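Local coordinates for acetoin utilization protein AcuB, putative (Vibrio cholerae, PDB 2O16), which is of unknown function but carries paired CBS domains and may sense a small regulatory ligand such as an adenine nucleotide, at residues A[18-27]-A[76-84]; A[87-95]-A[109-117]. All blocks are in the same frame, centred on the assembly; numbering follows the deposited sequence.

The two contacts lie in series along the chain, their centres about 21 Å apart, and both set irregular chain against or beside regular elements of a CBS pair. Interaction 1 is a surface contact that joins the start of helix 24-34 to residues 76-84, which run into the short helix 80-83. Interaction 2 is partly buried and stays within the second CBS range, setting a loop segment against strand 112-116 nearer the middle of the molecule. Backbone hydrogen bonds run through both. Interaction 1 adds polar and charged side chains, including a guanidinium stacked on a ring, whereas interaction 2 relies on small aliphatic groups and proline rings.

Interaction 1 (A[18-27]-A[76-84]); sequences LLRTHTLNDA and FETPLFEVM
R20 lays its guanidinium flat on the ring of F81 in this tandem-CBS fold, the turn leading into helix 24-34 lying against the short helix 80-83. The planes are only 13° apart and their centres 4.1 Å, yet the cation sits off-centre, with R20 NH2 poised over F81 CG at 3.3 Å. A bend in the arginine at chi3 (-71°) swings the group over the ring, while T21 CG2 comes to the ring's edge. The backbone joins in as well: F81 N donates to R20 O, and L80 N to H22 O.

L80 pushes its branched end into the elbow of the facing chain: CD1 meets L18 CD1, and CD2 reaches A27 CB at 3.7 Å. I41 of strand 38-42 and V52 of strand 48-53 also touch this leucine, which ties helix 80-83 to that two-stranded sheet.

At the helix start, T23 and D26 form a capping box, D26 N giving its proton to T23 OG1 and T23 N giving its own to D26 OD2. The next amides turn outward to the other segment, L24 N to T78 O. N25 and F76 run side by side with amide and ring planes nearly perpendicular, at 89°, ND2 at the ring edge, and N25 N bonds to F76 O at 2.9 Å.

Interaction 2 (A[87-95]-A[109-117]); sequences DVTSVAPQA and IGCLPVVAK
V91 presses its CG1 methyl into the angle between L112 and V114, two side chains on the same face of strand 112-116. The methyl lies 3.7 Å from L112 CD2 and 3.9 Å from V114 CG2, and the valine and leucine side chains meet at about a right angle. Rotation of V91 CG1 to a place between its own N and carbonyl carbon (chi1 69°) turns that methyl toward the leucine. L112 in turn sends CD1 to T89, whose CG2 touches it at 3.6 Å, and T89 OG1 borders I109 CD1 at the far end of the same patch. S100, Y103 and M104 of helix 97-106 touch V91, T89 and L112 respectively.

Between these bumps the backbones form a single beta bridge. V91 N donates to P113 O, and V91 O accepts from V115 N at 2.9 Å, in parallel fashion, so 87-95 lies along the outer edge of the antiparallel sheet of strands 12-13, 119-124 and 112-116. Helix 97-106 links the two parallel-running segments, an arrangement resembling a beta-alpha-beta crossover of the CBS fold. Just before the bridge, S90 rests its OG on V115 CG2 at 3.5 Å. The CD corner of the P113 ring meets the carbonyl oxygen of T89.

Farther along, P93 fits against V114 and A116. V114 CG1 abuts P93 CA at 3.4 Å, a tight pairing of carbons, and also faces P93 CB, while the CD and CG corners of the proline ring lie at the A116 methyl. V7 and M11 pack on V114 as well, and P93 CD comes within 3.3 Å of V115 O.

Interaction 1 (A[18-27]-A[76-84])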
# COMPACT_ATOMS: atom_id res chain seq x y z
N LEU A 18 0.82 -5.15 9.68
CA LEU A 18 1.55 -5.33 10.95
C LEU A 18 0.98 -4.39 11.99
O LEU A 18 0.47 -3.32 11.61
CB LEU A 18 3.04 -5.04 10.72
CG LEU A 18 3.82 -6.16 9.97
CD1 LEU A 18 5.24 -5.75 9.75
CD2 LEU A 18 3.77 -7.55 10.69
N LEU A 19 1.06 -4.76 13.28
CA LEU A 19 0.72 -3.83 14.38
C LEU A 19 1.80 -2.76 14.52
O LEU A 19 2.94 -2.96 14.10
CB LEU A 19 0.57 -4.59 15.73
CG LEU A 19 -0.52 -5.66 15.77
CD1 LEU A 19 -0.47 -6.55 17.07
CD2 LEU A 19 -1.92 -5.02 15.56
N ARG A 20 1.42 -1.60 15.09
CA ARG A 20 2.33 -0.44 15.16
C ARG A 20 3.50 -0.63 16.10
O ARG A 20 4.49 0.13 16.05
CB ARG A 20 1.55 0.79 15.66
CG ARG A 20 1.00 0.61 17.10
CD ARG A 20 -0.03 1.71 17.46
NE ARG A 20 0.63 3.01 17.65
CZ ARG A 20 1.20 3.42 18.78
NH1 ARG A 20 1.23 2.64 19.86
NH2 ARG A 20 1.76 4.61 18.84
N THR A 21 3.37 -1.63 16.99
CA THR A 21 4.41 -2.03 17.90
C THR A 21 5.30 -3.17 17.38
O THR A 21 6.27 -3.55 18.03
CB THR A 21 3.81 -2.40 19.31
OG1 THR A 21 2.65 -3.23 19.15
CG2 THR A 21 3.41 -1.14 20.06
N HIS A 22 4.96 -3.76 16.24
CA HIS A 22 5.95 -4.57 15.54
C HIS A 22 7.05 -3.63 15.06
O HIS A 22 6.94 -2.41 15.23
CB HIS A 22 5.30 -5.36 14.42
CG HIS A 22 4.79 -6.69 14.86
ND1 HIS A 22 4.01 -6.85 15.99
CD2 HIS A 22 4.95 -7.94 14.34
CE1 HIS A 22 3.71 -8.13 16.14
NE2 HIS A 22 4.26 -8.81 15.15
N THR A 23 8.15 -4.19 14.55
CA THR A 23 9.34 -3.37 14.37
C THR A 23 9.74 -3.23 12.89
O THR A 23 9.15 -3.92 12.01
CB THR A 23 10.55 -3.99 15.10
OG1 THR A 23 10.91 -5.20 14.43
CG2 THR A 23 10.21 -4.28 16.58
N LEU A 24 10.70 -2.35 12.64
CA LEU A 24 11.39 -2.27 11.32
C LEU A 24 11.83 -3.67 10.85
O LEU A 24 11.63 -4.06 9.68
CB LEU A 24 12.61 -1.35 11.39
CG LEU A 24 13.29 -0.99 10.05
CD1 LEU A 24 13.90 0.39 10.14
CD2 LEU A 24 14.32 -2.03 9.65
N ASN A 25 12.43 -4.43 11.78
CA ASN A 25 12.91 -5.77 11.48
C ASN A 25 11.80 -6.70 10.99
O ASN A 25 12.00 -7.45 10.03
CB ASN A 25 13.61 -6.37 12.70
CG ASN A 25 14.69 -7.37 12.31
OD1 ASN A 25 15.32 -7.24 11.27
ND2 ASN A 25 14.90 -8.39 13.16
N ASP A 26 10.64 -6.66 11.64
CA ASP A 26 9.49 -7.43 11.20
C ASP A 26 9.02 -7.03 9.80
O ASP A 26 8.68 -7.91 9.00
CB ASP A 26 8.30 -7.27 12.15
CG ASP A 26 8.61 -7.73 13.56
OD1 ASP A 26 9.31 -8.76 13.73
OD2 ASP A 26 8.13 -7.08 14.50
N ALA A 27 8.93 -5.73 9.54
CA ALA A 27 8.48 -5.24 8.23
C ALA A 27 9.50 -5.64 7.14
O ALA A 27 9.12 -6.06 6.06
CB ALA A 27 8.30 -3.70 8.26
N PHE A 76 17.05 -1.96 13.74
CA PHE A 76 16.17 -3.08 13.49
C PHE A 76 15.01 -3.14 14.48
O PHE A 76 13.96 -3.62 14.12
CB PHE A 76 16.96 -4.41 13.45
CG PHE A 76 17.52 -4.83 14.79
CD1 PHE A 76 18.51 -4.08 15.42
CD2 PHE A 76 17.07 -5.99 15.40
CE1 PHE A 76 19.02 -4.46 16.68
CE2 PHE A 76 17.59 -6.40 16.65
CZ PHE A 76 18.56 -5.62 17.28
N GLU A 77 15.18 -2.60 15.70
CA GLU A 77 14.21 -2.69 16.80
C GLU A 77 13.20 -1.54 16.87
O GLU A 77 12.27 -1.57 17.69
CB GLU A 77 14.94 -2.79 18.15
CG GLU A 77 16.03 -1.73 18.37
CD GLU A 77 16.70 -1.81 19.74
OE1 GLU A 77 15.99 -1.74 20.76
OE2 GLU A 77 17.95 -1.93 19.79
N THR A 78 13.41 -0.50 16.07
CA THR A 78 12.52 0.66 16.08
C THR A 78 11.07 0.22 15.87
O THR A 78 10.78 -0.47 14.92
CB THR A 78 12.87 1.64 14.95
OG1 THR A 78 14.26 1.97 15.03
CG2 THR A 78 12.05 2.91 15.10
N PRO A 79 10.15 0.61 16.77
CA PRO A 79 8.74 0.31 16.53
C PRO A 79 8.21 0.99 15.26
O PRO A 79 8.64 2.10 14.94
CB PRO A 79 8.02 0.85 17.75
CG PRO A 79 9.07 0.99 18.79
CD PRO A 79 10.34 1.32 18.05
N LEU A 80 7.35 0.30 14.52
CA LEU A 80 6.82 0.84 13.25
C LEU A 80 6.08 2.17 13.41
O LEU A 80 6.16 3.03 12.51
CB LEU A 80 5.95 -0.21 12.53
CG LEU A 80 6.81 -1.39 12.02
CD1 LEU A 80 6.01 -2.61 11.75
CD2 LEU A 80 7.68 -1.00 10.76
N PHE A 81 5.38 2.37 14.53
CA PHE A 81 4.76 3.69 14.77
C PHE A 81 5.76 4.87 14.71
O PHE A 81 5.37 6.01 14.40
CB PHE A 81 3.86 3.72 16.03
CG PHE A 81 4.62 3.77 17.35
CD1 PHE A 81 5.20 4.97 17.81
CD2 PHE A 81 4.72 2.64 18.15
CE1 PHE A 81 5.90 5.01 19.03
CE2 PHE A 81 5.40 2.66 19.36
CZ PHE A 81 6.00 3.86 19.80
N GLU A 82 7.04 4.60 15.01
CA GLU A 82 8.09 5.64 14.90
C GLU A 82 8.61 5.81 13.47
O GLU A 82 9.22 6.83 13.15
CB GLU A 82 9.28 5.34 15.84
CG GLU A 82 8.88 5.46 17.30
CD GLU A 82 10.03 5.36 18.28
OE1 GLU A 82 11.17 5.03 17.88
OE2 GLU A 82 9.78 5.63 19.48
N VAL A 83 8.43 4.80 12.63
CA VAL A 83 8.94 4.85 11.26
C VAL A 83 7.87 5.37 10.28
O VAL A 83 8.17 6.13 9.34
CB VAL A 83 9.46 3.46 10.81
CG1 VAL A 83 9.91 3.46 9.34
CG2 VAL A 83 10.62 2.96 11.75
N MET A 84 6.61 5.00 10.51
CA MET A 84 5.58 5.33 9.53
C MET A 84 5.29 6.86 9.52
O MET A 84 5.34 7.54 10.57
CB MET A 84 4.29 4.54 9.80
CG MET A 84 3.56 4.99 11.05
SD MET A 84 2.37 3.72 11.55
CE MET A 84 1.42 4.58 12.82

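Interaction 2 (A[87-95]-A[109-117])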
# COMPACT_ATOMS: atom_id res chain seq x y z
N ASP A 87 1.33 11.48 7.92
CA ASP A 87 0.35 11.80 6.89
C ASP A 87 -0.01 10.51 6.15
O ASP A 87 0.87 9.86 5.60
CB ASP A 87 0.93 12.82 5.92
CG ASP A 87 1.41 14.08 6.64
OD1 ASP A 87 0.55 14.88 7.06
OD2 ASP A 87 2.63 14.25 6.80
N VAL A 88 -1.30 10.18 6.11
CA VAL A 88 -1.74 8.94 5.51
C VAL A 88 -2.76 9.23 4.38
O VAL A 88 -3.80 9.85 4.63
CB VAL A 88 -2.39 8.03 6.59
CG1 VAL A 88 -2.85 6.67 5.95
CG2 VAL A 88 -1.43 7.80 7.77
N THR A 89 -2.45 8.76 3.17
CA THR A 89 -3.33 8.95 2.01
C THR A 89 -4.05 7.63 1.77
O THR A 89 -3.40 6.58 1.80
CB THR A 89 -2.53 9.38 0.76
OG1 THR A 89 -1.78 10.56 1.07
CG2 THR A 89 -3.47 9.70 -0.45
N SER A 90 -5.36 7.69 1.58
CA SER A 90 -6.16 6.48 1.32
C SER A 90 -7.29 6.83 0.34
O SER A 90 -7.48 8.03 -0.04
CB SER A 90 -6.74 5.92 2.63
OG SER A 90 -7.64 6.86 3.20
N VAL A 91 -8.03 5.79 -0.07
CA VAL A 91 -9.16 5.96 -0.99
C VAL A 91 -10.26 4.97 -0.60
O VAL A 91 -9.98 3.95 0.03
CB VAL A 91 -8.70 5.73 -2.46
CG1 VAL A 91 -8.34 4.22 -2.73
CG2 VAL A 91 -9.75 6.21 -3.50
N ALA A 92 -11.50 5.26 -0.99
CA ALA A 92 -12.62 4.31 -0.79
C ALA A 92 -12.69 3.26 -1.90
O ALA A 92 -12.29 3.53 -3.04
CB ALA A 92 -13.97 5.07 -0.70
N PRO A 93 -13.16 2.03 -1.58
CA PRO A 93 -13.20 0.96 -2.59
C PRO A 93 -14.09 1.23 -3.80
O PRO A 93 -13.83 0.67 -4.84
CB PRO A 93 -13.76 -0.23 -1.81
CG PRO A 93 -14.50 0.38 -0.68
CD PRO A 93 -13.66 1.55 -0.28
N GLN A 94 -15.10 2.08 -3.67
CA GLN A 94 -15.99 2.37 -4.80
C GLN A 94 -15.42 3.43 -5.75
O GLN A 94 -16.02 3.71 -6.81
CB GLN A 94 -17.38 2.80 -4.30
CG GLN A 94 -17.37 4.15 -3.57
CD GLN A 94 -17.10 4.04 -2.06
OE1 GLN A 94 -16.70 2.98 -1.54
NE2 GLN A 94 -17.37 5.15 -1.34
N ALA A 95 -14.27 4.03 -5.41
CA ALA A 95 -13.69 5.08 -6.26
C ALA A 95 -13.44 4.56 -7.68
O ALA A 95 -13.16 3.39 -7.86
CB ALA A 95 -12.41 5.64 -5.66
N ILE A 109 2.12 9.18 -5.44
CA ILE A 109 1.78 8.17 -4.46
C ILE A 109 2.05 6.80 -5.10
O ILE A 109 1.42 6.44 -6.09
CB ILE A 109 0.26 8.25 -4.08
CG1 ILE A 109 -0.16 9.67 -3.62
CG2 ILE A 109 -0.08 7.21 -3.00
CD1 ILE A 109 0.41 10.09 -2.28
N GLY A 110 2.98 6.05 -4.55
CA GLY A 110 3.27 4.73 -5.12
C GLY A 110 2.25 3.67 -4.74
O GLY A 110 1.90 2.79 -5.58
N CYS A 111 1.72 3.77 -3.51
CA CYS A 111 0.78 2.81 -2.95
C CYS A 111 -0.36 3.51 -2.24
O CYS A 111 -0.13 4.39 -1.42
CB CYS A 111 1.48 1.89 -1.96
SG CYS A 111 0.41 0.73 -1.08
N LEU A 112 -1.59 3.13 -2.55
CA LEU A 112 -2.77 3.76 -1.99
C LEU A 112 -3.60 2.71 -1.25
O LEU A 112 -4.24 1.86 -1.88
CB LEU A 112 -3.54 4.46 -3.13
CG LEU A 112 -4.77 5.35 -2.90
CD1 LEU A 112 -4.41 6.56 -1.99
CD2 LEU A 112 -5.32 5.81 -4.28
N PRO A 113 -3.59 2.74 0.10
CA PRO A 113 -4.48 1.89 0.90
C PRO A 113 -5.93 2.22 0.59
O PRO A 113 -6.26 3.36 0.34
CB PRO A 113 -4.17 2.29 2.35
CG PRO A 113 -2.82 2.99 2.29
CD PRO A 113 -2.72 3.60 0.93
N VAL A 114 -6.78 1.19 0.59
CA VAL A 114 -8.20 1.30 0.30
C VAL A 114 -8.91 1.00 1.62
O VAL A 114 -8.68 -0.04 2.25
CB VAL A 114 -8.63 0.27 -0.80
CG1 VAL A 114 -10.13 0.36 -1.15
CG2 VAL A 114 -7.76 0.44 -2.05
N VAL A 115 -9.74 1.94 2.06
CA VAL A 115 -10.38 1.83 3.37
C VAL A 115 -11.90 2.01 3.23
O VAL A 115 -12.36 2.82 2.44
CB VAL A 115 -9.82 2.87 4.37
CG1 VAL A 115 -8.31 2.58 4.71
CG2 VAL A 115 -9.97 4.27 3.82
N ALA A 116 -12.65 1.22 4.00
CA ALA A 116 -14.10 1.35 4.09
C ALA A 116 -14.41 1.41 5.58
O ALA A 116 -14.07 0.47 6.33
CB ALA A 116 -14.78 0.18 3.44
N LYS A 117 -14.98 2.52 6.02
CA LYS A 117 -15.32 2.73 7.45
C LYS A 117 -14.12 2.58 8.38
O LYS A 117 -14.19 1.89 9.41
CB LYS A 117 -16.43 1.74 7.86
CG LYS A 117 -17.75 1.96 7.12
CD LYS A 117 -18.79 0.96 7.62
CE LYS A 117 -20.14 1.08 6.89
NZ LYS A 117 -21.06 -0.05 7.26